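Side-chain contacts in berberine bridge enzyme-like 28 (Arabidopsis thaliana, PDB 5D79), which binds FAD as an oxidoreductase of the berberine bridge enzyme-like family and is involved in the plant's adaptation to salt stress: residues 339-344 / 353-358; 479-484 / 493-498; 497-502 / 522-527. One frame throughout, in Å; residues are numbered along the deposited sequence.

In the fold
Interaction 1 stands apart from the other two: its centre is about 36 Å from that of interaction 2 and about 32 Å from that of interaction 3, across the centre of the chain. It is a buried, purely apolar contact between helix 336-343 and the loop that follows. Interactions 2 and 3 are neighbours with centres about 7 Å apart; both use helix 488-500 and lie in the berberine-type C-terminal region. Interaction 2, nearer the surface, is built of aromatic rings and peptide groups. Interaction 3 lies deeper, combining a tyrosine-amide hydrogen bond with an apolar contact. The two are joined by hydrogen bonds from Tyr-481 to Ser-525 and from Gln-524 to Gly-479.

Interaction 1: residues 339-344 / 353-358; sequences SVLWFA and GVLTNR
Leu-341 and Leu-355 meet branch against branch and carry the tight part of this contact. The CD1 methyl of Leu-341 lies 3.5 Å from Leu-355 CD1, and the same methyl is 3.7 Å from Leu-355 CD2, so it is seated in the fork of the other leucine while the two side chains run at about a right angle. Leu-355 reaches it because its CD1 trails straight out from CA (chi2 -178°), leaving CD2 to turn toward the helix. There CD2 also meets Val-340 CG1 at 3.9 Å; with chi1 at 171°, Val-340 sends that methyl to the side opposite its own backbone N. Shortening Leu-355 to an alanine is likely to leave a gap facing Leu-341 CD1 and Val-340 CG1, and both methyls would lose their partner on the loop.

Packing slackens toward Val-354, a partly exposed residue whose CG2 comes no closer than 4.2 Å to Leu-341 CG and which also leans on Phe-346. No hydrogen bond crosses between the segments. The loop is instead shaped from within: Gly-353 O accepts both Thr-356 N and, at 2.6 Å, Thr-356 OG1, the hydroxyl approaching in the carbonyl plane, and the two bonds together brace the 3-10 turn.

Beyond the contact, Val-340 touches Tyr-157 and Leu-355 touches Tyr-158, both on helix 153-163 of the FAD-binding region, whereas Ser-339 and Trp-342 face strands 253-260 and 298-306. The arrangement is thus a helix followed by a 3-10 turn that folds back on it through aliphatic side chains, placed between the seven-stranded antiparallel sheet and the FAD-binding PCMH-type domain of this flavoprotein fold.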
loop_
_atom_site.group_PDB
_atom_site.type_symbol
_atom_site.label_atom_id
_atom_site.label_comp_id
_atom_site.label_asym_id
_atom_site.label_seq_id
_atom_site.Cartn_x
_atom_site.Cartn_y
_atom_site.Cartn_z
ATOM N N SER A 339 11.802 0.168 16.006
ATOM C CA SER A 339 12.251 -0.233 14.672
ATOM C C SER A 339 11.334 0.355 13.589
ATOM O O SER A 339 11.758 0.557 12.451
ATOM C CB SER A 339 12.310 -1.754 14.550
ATOM O OG SER A 339 11.027 -2.297 14.312
ATOM N N VAL A 340 10.086 0.626 13.956
ATOM C CA VAL A 340 9.151 1.331 13.081
ATOM C C VAL A 340 9.653 2.754 12.774
ATOM O O VAL A 340 9.668 3.188 11.625
ATOM C CB VAL A 340 7.724 1.394 13.713
ATOM C CG1 VAL A 340 6.813 2.307 12.917
ATOM C CG2 VAL A 340 7.115 -0.003 13.837
ATOM N N LEU A 341 10.062 3.484 13.802
ATOM C CA LEU A 341 10.633 4.808 13.591
ATOM C C LEU A 341 11.898 4.684 12.762
ATOM O O LEU A 341 12.206 5.530 11.930
ATOM C CB LEU A 341 10.951 5.504 14.922
ATOM C CG LEU A 341 9.861 6.277 15.661
ATOM C CD1 LEU A 341 8.807 5.336 16.166
ATOM C CD2 LEU A 341 10.464 7.025 16.818
ATOM N N TRP A 342 12.636 3.615 13.011
ATOM C CA TRP A 342 13.898 3.398 12.341
ATOM C C TRP A 342 13.660 3.295 10.846
ATOM O O TRP A 342 14.234 4.039 10.061
ATOM C CB TRP A 342 14.558 2.135 12.884
ATOM C CG TRP A 342 16.011 1.974 12.566
ATOM C CD1 TRP A 342 17.079 2.506 13.254
ATOM C CD2 TRP A 342 16.564 1.202 11.504
ATOM N NE1 TRP A 342 18.257 2.112 12.667
ATOM C CE2 TRP A 342 17.968 1.310 11.594
ATOM C CE3 TRP A 342 16.009 0.429 10.480
ATOM C CZ2 TRP A 342 18.822 0.673 10.694
ATOM C CZ3 TRP A 342 16.859 -0.202 9.585
ATOM C CH2 TRP A 342 18.249 -0.078 9.700
ATOM N N PHE A 343 12.783 2.383 10.458
ATOM C CA PHE A 343 12.523 2.165 9.045
ATOM C C PHE A 343 11.816 3.364 8.431
ATOM O O PHE A 343 11.929 3.594 7.234
ATOM C CB PHE A 343 11.709 0.889 8.834
ATOM C CG PHE A 343 12.549 -0.345 8.733
ATOM C CD1 PHE A 343 13.212 -0.646 7.561
ATOM C CD2 PHE A 343 12.678 -1.203 9.814
ATOM C CE1 PHE A 343 13.982 -1.774 7.465
ATOM C CE2 PHE A 343 13.444 -2.330 9.727
ATOM C CZ PHE A 343 14.100 -2.618 8.548
ATOM N N ALA A 344 11.106 4.136 9.245
ATOM C CA ALA A 344 10.436 5.328 8.736
ATOM C C ALA A 344 11.378 6.545 8.666
ATOM O O ALA A 344 10.925 7.664 8.458
ATOM C CB ALA A 344 9.234 5.646 9.585
ATOM N N GLY A 353 5.858 9.677 19.348
ATOM C CA GLY A 353 4.762 10.525 18.923
ATOM C C GLY A 353 4.762 10.943 17.468
ATOM O O GLY A 353 3.725 11.333 16.951
ATOM N N VAL A 354 5.907 10.858 16.797
ATOM C CA VAL A 354 5.981 11.274 15.398
ATOM C C VAL A 354 5.195 10.323 14.513
ATOM O O VAL A 354 4.896 10.628 13.358
ATOM C CB VAL A 354 7.425 11.346 14.899
ATOM C CG1 VAL A 354 8.231 12.270 15.790
ATOM C CG2 VAL A 354 8.049 9.965 14.853
ATOM N N LEU A 355 4.859 9.164 15.063
ATOM C CA LEU A 355 4.087 8.174 14.335
ATOM C C LEU A 355 2.689 8.679 14.052
ATOM O O LEU A 355 2.046 8.255 13.090
ATOM C CB LEU A 355 4.029 6.877 15.125
ATOM C CG LEU A 355 5.413 6.255 15.250
ATOM C CD1 LEU A 355 5.285 4.959 15.998
ATOM C CD2 LEU A 355 6.051 6.045 13.877
ATOM N N THR A 356 2.249 9.612 14.895
ATOM C CA THR A 356 0.902 10.168 14.865
ATOM C C THR A 356 0.739 11.380 13.952
ATOM O O THR A 356 -0.372 11.868 13.793
ATOM C CB THR A 356 0.458 10.584 16.271
ATOM O OG1 THR A 356 1.139 11.776 16.651
ATOM C CG2 THR A 356 0.800 9.505 17.268
ATOM N N ASN A 357 1.830 11.873 13.366
ATOM C CA ASN A 357 1.736 12.981 12.415
ATOM C C ASN A 357 1.085 12.539 11.122
ATOM O O ASN A 357 1.382 11.477 10.597
ATOM C CB ASN A 357 3.107 13.572 12.099
ATOM C CG ASN A 357 3.866 14.006 13.345
ATOM O OD1 ASN A 357 3.272 14.420 14.354
ATOM N ND2 ASN A 357 5.194 13.910 13.277
ATOM N N ARG A 358 0.184 13.360 10.614
ATOM C CA ARG A 358 -0.448 13.091 9.335
ATOM C C ARG A 358 -0.185 14.269 8.424
ATOM O O ARG A 358 -1.115 14.892 7.934
ATOM C CB ARG A 358 -1.958 12.862 9.492
ATOM C CG ARG A 358 -2.344 11.512 10.061
ATOM C CD ARG A 358 -3.830 11.465 10.363
ATOM N NE ARG A 358 -4.680 11.300 9.181
ATOM C CZ ARG A 358 -5.710 10.455 9.123
ATOM N NH1 ARG A 358 -6.445 10.364 8.018
ATOM N NH2 ARG A 358 -6.004 9.694 10.175
#

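Interaction 2: residues 479-484 / 493-498; sequences GMYLGK and KSWGVK
Gly-479 and Trp-495 bring the two backbones together, their CA atoms 5.9 Å apart, where an irregular loop runs past a helix. The helix is kinked here, and Lys-498 N bonds to Trp-495 O, only three residues back. Gly-479 has a phi of 133°, at which a CB would jam against the preceding carbonyl; it would also collide with the indole.

Trp-495 carries the contact. With chi1 at 57° its CG sits between the backbone N and the carbonyl carbon, which throws the indole toward the loop. Gly-479 O lies 3.5 Å above the ring plane, offset toward the rim, and the outer edge runs on beneath the next peptide, CH2 reaching 3.3 Å from Met-480 C. This loop and helix belong to the berberine-like C-terminal region, and a T-shaped aromatic pair joins them: the edge of Trp-495 points into the face of Tyr-481, planes at 79° and centroids 4.8 Å apart, with CZ2 of Trp-495 over the centre of the tyrosine ring.

Polar ends of both rings go to the same further loop, Trp-495 NE1 to Gln-524 O and Tyr-481 OH to Ser-525 O. At the more open rim the contact is loose, Lys-484 NZ coming only to 4.4 Å from Ser-494 CB. Glu-491 OE2, on the same helix, accepts the backbone N-H groups of Leu-482, Gly-483 and Lys-484.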
loop_
_atom_site.group_PDB
_atom_site.type_symbol
_atom_site.label_atom_id
_atom_site.label_comp_id
_atom_site.label_asym_id
_atom_site.label_seq_id
_atom_site.Cartn_x
_atom_site.Cartn_y
_atom_site.Cartn_z
ATOM N N GLY A 479 -3.395 -0.654 -17.680
ATOM C CA GLY A 479 -4.680 -0.610 -18.357
ATOM C C GLY A 479 -5.796 0.003 -17.526
ATOM O O GLY A 479 -5.733 0.002 -16.301
ATOM N N MET A 480 -6.819 0.528 -18.198
ATOM C CA MET A 480 -7.996 1.078 -17.528
ATOM C C MET A 480 -9.242 0.907 -18.404
ATOM O O MET A 480 -9.135 0.570 -19.580
ATOM C CB MET A 480 -7.777 2.550 -17.183
ATOM C CG MET A 480 -7.394 3.417 -18.370
ATOM S SD MET A 480 -7.190 5.149 -17.920
ATOM C CE MET A 480 -8.876 5.616 -17.508
ATOM N N TYR A 481 -10.424 1.119 -17.828
ATOM C CA TYR A 481 -11.669 1.060 -18.596
ATOM C C TYR A 481 -11.855 2.277 -19.508
ATOM O O TYR A 481 -11.925 3.415 -19.039
ATOM C CB TYR A 481 -12.875 0.949 -17.668
ATOM C CG TYR A 481 -13.004 -0.365 -16.933
ATOM C CD1 TYR A 481 -13.279 -1.549 -17.615
ATOM C CD2 TYR A 481 -12.889 -0.416 -15.549
ATOM C CE1 TYR A 481 -13.402 -2.751 -16.936
ATOM C CE2 TYR A 481 -13.014 -1.615 -14.865
ATOM C CZ TYR A 481 -13.270 -2.775 -15.560
ATOM O OH TYR A 481 -13.394 -3.953 -14.862
ATOM N N LEU A 482 -11.958 2.030 -20.810
ATOM C CA LEU A 482 -12.084 3.101 -21.789
ATOM C C LEU A 482 -13.098 2.745 -22.869
ATOM O O LEU A 482 -13.703 3.626 -23.481
ATOM C CB LEU A 482 -10.720 3.401 -22.409
ATOM C CG LEU A 482 -9.716 4.011 -21.425
ATOM C CD1 LEU A 482 -8.291 3.950 -21.952
ATOM C CD2 LEU A 482 -10.120 5.446 -21.091
ATOM N N GLY A 483 -13.287 1.445 -23.088
ATOM C CA GLY A 483 -14.200 0.953 -24.107
ATOM C C GLY A 483 -13.479 0.133 -25.163
ATOM O O GLY A 483 -13.919 0.059 -26.309
ATOM N N LYS A 484 -12.361 -0.474 -24.766
ATOM C CA LYS A 484 -11.555 -1.335 -25.636
ATOM C C LYS A 484 -12.275 -2.643 -25.994
ATOM O O LYS A 484 -12.206 -3.108 -27.136
ATOM C CB LYS A 484 -10.203 -1.634 -24.962
ATOM C CG LYS A 484 -9.615 -3.015 -25.261
ATOM C CD LYS A 484 -8.826 -3.559 -24.058
ATOM C CE LYS A 484 -8.308 -4.989 -24.294
ATOM N NZ LYS A 484 -8.942 -6.021 -23.409
ATOM N N LYS A 493 -10.405 -7.779 -17.248
ATOM C CA LYS A 493 -9.629 -9.013 -17.149
ATOM C C LYS A 493 -8.154 -8.773 -17.436
ATOM O O LYS A 493 -7.282 -9.455 -16.890
ATOM C CB LYS A 493 -10.182 -10.061 -18.113
ATOM C CG LYS A 493 -9.808 -11.480 -17.757
ATOM C CD LYS A 493 -10.550 -12.474 -18.631
ATOM C CE LYS A 493 -10.153 -13.894 -18.283
ATOM N NZ LYS A 493 -10.822 -14.883 -19.179
ATOM N N SER A 494 -7.888 -7.783 -18.282
ATOM C CA SER A 494 -6.533 -7.432 -18.723
ATOM C C SER A 494 -5.554 -7.152 -17.587
ATOM O O SER A 494 -4.521 -7.809 -17.491
ATOM C CB SER A 494 -6.593 -6.212 -19.650
ATOM O OG SER A 494 -5.303 -5.865 -20.101
ATOM N N TRP A 495 -5.869 -6.171 -16.743
ATOM C CA TRP A 495 -5.026 -5.858 -15.583
ATOM C C TRP A 495 -5.414 -6.709 -14.367
ATOM O O TRP A 495 -4.592 -6.952 -13.489
ATOM C CB TRP A 495 -5.097 -4.362 -15.234
ATOM C CG TRP A 495 -6.484 -3.866 -14.971
ATOM C CD1 TRP A 495 -7.148 -3.885 -13.779
ATOM C CD2 TRP A 495 -7.382 -3.281 -15.922
ATOM N NE1 TRP A 495 -8.406 -3.354 -13.933
ATOM C CE2 TRP A 495 -8.571 -2.971 -15.238
ATOM C CE3 TRP A 495 -7.292 -2.988 -17.285
ATOM C CZ2 TRP A 495 -9.663 -2.394 -15.869
ATOM C CZ3 TRP A 495 -8.372 -2.407 -17.908
ATOM C CH2 TRP A 495 -9.545 -2.115 -17.203
ATOM N N GLY A 496 -6.659 -7.174 -14.331
ATOM C CA GLY A 496 -7.136 -8.027 -13.256
ATOM C C GLY A 496 -6.269 -9.238 -12.940
ATOM O O GLY A 496 -5.972 -9.520 -11.769
ATOM N N VAL A 497 -5.859 -9.960 -13.979
ATOM C CA VAL A 497 -5.005 -11.130 -13.792
ATOM C C VAL A 497 -3.553 -10.744 -13.411
ATOM O O VAL A 497 -2.794 -11.562 -12.881
ATOM C CB VAL A 497 -5.009 -12.011 -15.047
ATOM C CG1 VAL A 497 -6.440 -12.405 -15.392
ATOM C CG2 VAL A 497 -4.371 -11.291 -16.205
ATOM N N LYS A 498 -3.173 -9.492 -13.654
ATOM C CA LYS A 498 -1.845 -9.030 -13.274
ATOM C C LYS A 498 -1.778 -8.775 -11.756
ATOM O O LYS A 498 -0.843 -9.188 -11.064
ATOM C CB LYS A 498 -1.486 -7.768 -14.066
ATOM C CG LYS A 498 -1.508 -7.947 -15.582
ATOM C CD LYS A 498 -1.154 -6.632 -16.263
ATOM C CE LYS A 498 -1.005 -6.793 -17.774
ATOM N NZ LYS A 498 -0.642 -5.496 -18.418
#

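Interaction 3: residues 497-502 / 522-527; sequences VKYFKN and DEQSIP
Three flat groups set this contact: the rings of Tyr-499 and Phe-500 and the amide of Gln-524. The amide stands at the hydroxyl end of Tyr-499, with CD and OE1 near the ring plane, and it is turned so that ring and amide planes are 77° apart. Phe-500 has the CB of its neighbour Tyr-499 over one face, 3.6 Å above the plane and offset toward the rim, while the methyl CD1 of Ile-526 comes up obliquely.

Tyr-499 OH donates to Gln-524 OE1 over 2.6 Å. The hydroxyl approaches OE1 at a C=O...donor angle of 117°, tilted 18° from the carbonyl plane. Gln-524 gets there because its chain is extended beyond CG, carrying the amide from the loop to the helix. Phe-500 CE2 meets Ile-526 CD1 at 3.6 Å, with CD2 of the same ring 3.9 Å from that methyl. Leu-507 packs on Phe-500, and Val-508 on Ile-526, so helix 504-514 adds to this apolar side.

The loop is shaped at its start by an Asx turn, Gln-524 N giving a hydrogen bond to Asp-522 OD1 at 3.2 Å. The turn is consistent with a fixed backbone at Gln-524, from which the side chain reaches the tyrosine.

Both polar groups have further work. Tyr-499 OH is also bonded to Asp-475 N, and Gln-524 NE2 serves Gly-479 O and Asp-475 O. With a donor at OE1 and two carbonyl acceptors at NE2, the buried amide is probably held in one orientation, since turning it over would set NE2 against the tyrosine hydroxyl and OE1 against two carbonyl oxygens. The chemistry therefore implies a satisfied polar network beside a small apolar one, together tying the end of helix 488-500 to the loop 522-527.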
loop_
_atom_site.group_PDB
_atom_site.type_symbol
_atom_site.label_atom_id
_atom_site.label_comp_id
_atom_site.label_asym_id
_atom_site.label_seq_id
_atom_site.Cartn_x
_atom_site.Cartn_y
_atom_site.Cartn_z
ATOM N N VAL A 497 -5.859 -9.960 -13.979
ATOM C CA VAL A 497 -5.005 -11.130 -13.792
ATOM C C VAL A 497 -3.553 -10.744 -13.411
ATOM O O VAL A 497 -2.794 -11.562 -12.881
ATOM C CB VAL A 497 -5.009 -12.011 -15.047
ATOM C CG1 VAL A 497 -6.440 -12.405 -15.392
ATOM C CG2 VAL A 497 -4.371 -11.291 -16.205
ATOM N N LYS A 498 -3.173 -9.492 -13.654
ATOM C CA LYS A 498 -1.845 -9.030 -13.274
ATOM C C LYS A 498 -1.778 -8.775 -11.756
ATOM O O LYS A 498 -0.843 -9.188 -11.064
ATOM C CB LYS A 498 -1.486 -7.768 -14.066
ATOM C CG LYS A 498 -1.508 -7.947 -15.582
ATOM C CD LYS A 498 -1.154 -6.632 -16.263
ATOM C CE LYS A 498 -1.005 -6.793 -17.774
ATOM N NZ LYS A 498 -0.642 -5.496 -18.418
ATOM N N TYR A 499 -2.808 -8.116 -11.245
ATOM C CA TYR A 499 -2.927 -7.832 -9.825
ATOM C C TYR A 499 -3.269 -9.069 -8.998
ATOM O O TYR A 499 -2.762 -9.235 -7.892
ATOM C CB TYR A 499 -4.015 -6.794 -9.593
ATOM C CG TYR A 499 -3.718 -5.368 -9.974
ATOM C CD1 TYR A 499 -2.470 -4.795 -9.751
ATOM C CD2 TYR A 499 -4.723 -4.562 -10.505
ATOM C CE1 TYR A 499 -2.227 -3.455 -10.082
ATOM C CE2 TYR A 499 -4.490 -3.228 -10.829
ATOM C CZ TYR A 499 -3.248 -2.681 -10.615
ATOM O OH TYR A 499 -3.042 -1.369 -10.948
ATOM N N PHE A 500 -4.155 -9.921 -9.523
ATOM C CA PHE A 500 -4.762 -10.973 -8.718
ATOM C C PHE A 500 -4.577 -12.397 -9.232
ATOM O O PHE A 500 -4.982 -13.345 -8.556
ATOM C CB PHE A 500 -6.250 -10.697 -8.577
ATOM C CG PHE A 500 -6.548 -9.378 -7.943
ATOM C CD1 PHE A 500 -6.193 -9.141 -6.628
ATOM C CD2 PHE A 500 -7.182 -8.380 -8.653
ATOM C CE1 PHE A 500 -6.461 -7.941 -6.033
ATOM C CE2 PHE A 500 -7.454 -7.173 -8.057
ATOM C CZ PHE A 500 -7.090 -6.955 -6.741
ATOM N N LYS A 501 -3.980 -12.535 -10.418
ATOM C CA LYS A 501 -3.724 -13.831 -11.068
ATOM C C LYS A 501 -4.940 -14.770 -11.048
ATOM O O LYS A 501 -5.998 -14.407 -11.550
ATOM C CB LYS A 501 -2.505 -14.508 -10.439
ATOM C CG LYS A 501 -1.231 -13.682 -10.601
ATOM C CD LYS A 501 0.010 -14.557 -10.628
ATOM C CE LYS A 501 1.160 -13.845 -11.316
ATOM N NZ LYS A 501 2.476 -14.350 -10.841
ATOM N N ASN A 502 -4.802 -15.961 -10.474
ATOM C CA ASN A 502 -5.900 -16.936 -10.503
ATOM C C ASN A 502 -7.062 -16.575 -9.580
ATOM O O ASN A 502 -8.118 -17.204 -9.619
ATOM C CB ASN A 502 -5.377 -18.327 -10.154
ATOM C CG ASN A 502 -4.297 -18.787 -11.107
ATOM O OD1 ASN A 502 -4.441 -18.664 -12.316
ATOM N ND2 ASN A 502 -3.194 -19.290 -10.566
ATOM N N ASP A 522 -14.150 2.222 -10.063
ATOM C CA ASP A 522 -13.200 3.238 -10.515
ATOM C C ASP A 522 -12.614 2.805 -11.857
ATOM O O ASP A 522 -13.183 1.948 -12.544
ATOM C CB ASP A 522 -12.088 3.499 -9.477
ATOM C CG ASP A 522 -11.459 2.229 -8.924
ATOM O OD1 ASP A 522 -11.271 1.249 -9.658
ATOM O OD2 ASP A 522 -11.120 2.218 -7.730
ATOM N N GLU A 523 -11.474 3.376 -12.223
ATOM C CA GLU A 523 -10.886 3.121 -13.536
ATOM C C GLU A 523 -10.236 1.726 -13.703
ATOM O O GLU A 523 -9.904 1.326 -14.824
ATOM C CB GLU A 523 -9.864 4.217 -13.843
ATOM C CG GLU A 523 -10.475 5.601 -14.136
ATOM C CD GLU A 523 -11.032 6.311 -12.902
ATOM O OE1 GLU A 523 -10.644 5.946 -11.769
ATOM O OE2 GLU A 523 -11.858 7.235 -13.075
ATOM N N GLN A 524 -10.066 0.996 -12.598
ATOM C CA GLN A 524 -9.481 -0.349 -12.620
ATOM C C GLN A 524 -10.253 -1.365 -11.745
ATOM O O GLN A 524 -9.746 -2.450 -11.429
ATOM C CB GLN A 524 -8.018 -0.296 -12.163
ATOM C CG GLN A 524 -7.010 0.018 -13.252
ATOM C CD GLN A 524 -5.570 -0.191 -12.793
ATOM O OE1 GLN A 524 -5.288 -0.229 -11.592
ATOM N NE2 GLN A 524 -4.652 -0.336 -13.749
ATOM N N SER A 525 -11.476 -1.023 -11.358
ATOM C CA SER A 525 -12.228 -1.870 -10.434
ATOM C C SER A 525 -12.564 -3.249 -11.033
ATOM O O SER A 525 -12.547 -3.442 -12.258
ATOM C CB SER A 525 -13.511 -1.154 -9.982
ATOM O OG SER A 525 -14.347 -0.853 -11.082
ATOM N N ILE A 526 -12.844 -4.204 -10.147
ATOM C CA ILE A 526 -13.222 -5.555 -10.537
ATOM C C ILE A 526 -14.559 -5.499 -11.261
ATOM O O ILE A 526 -15.501 -4.882 -10.755
ATOM C CB ILE A 526 -13.325 -6.482 -9.300
ATOM C CG1 ILE A 526 -11.986 -6.560 -8.551
ATOM C CG2 ILE A 526 -13.831 -7.869 -9.683
ATOM C CD1 ILE A 526 -10.859 -7.204 -9.336
ATOM N N PRO A 527 -14.649 -6.126 -12.455
ATOM C CA PRO A 527 -15.886 -6.082 -13.242
ATOM C C PRO A 527 -16.926 -7.124 -12.826
ATOM O O PRO A 527 -16.621 -8.130 -12.175
ATOM C CB PRO A 527 -15.393 -6.364 -14.659
ATOM C CG PRO A 527 -14.272 -7.328 -14.440
ATOM C CD PRO A 527 -13.576 -6.828 -13.184
#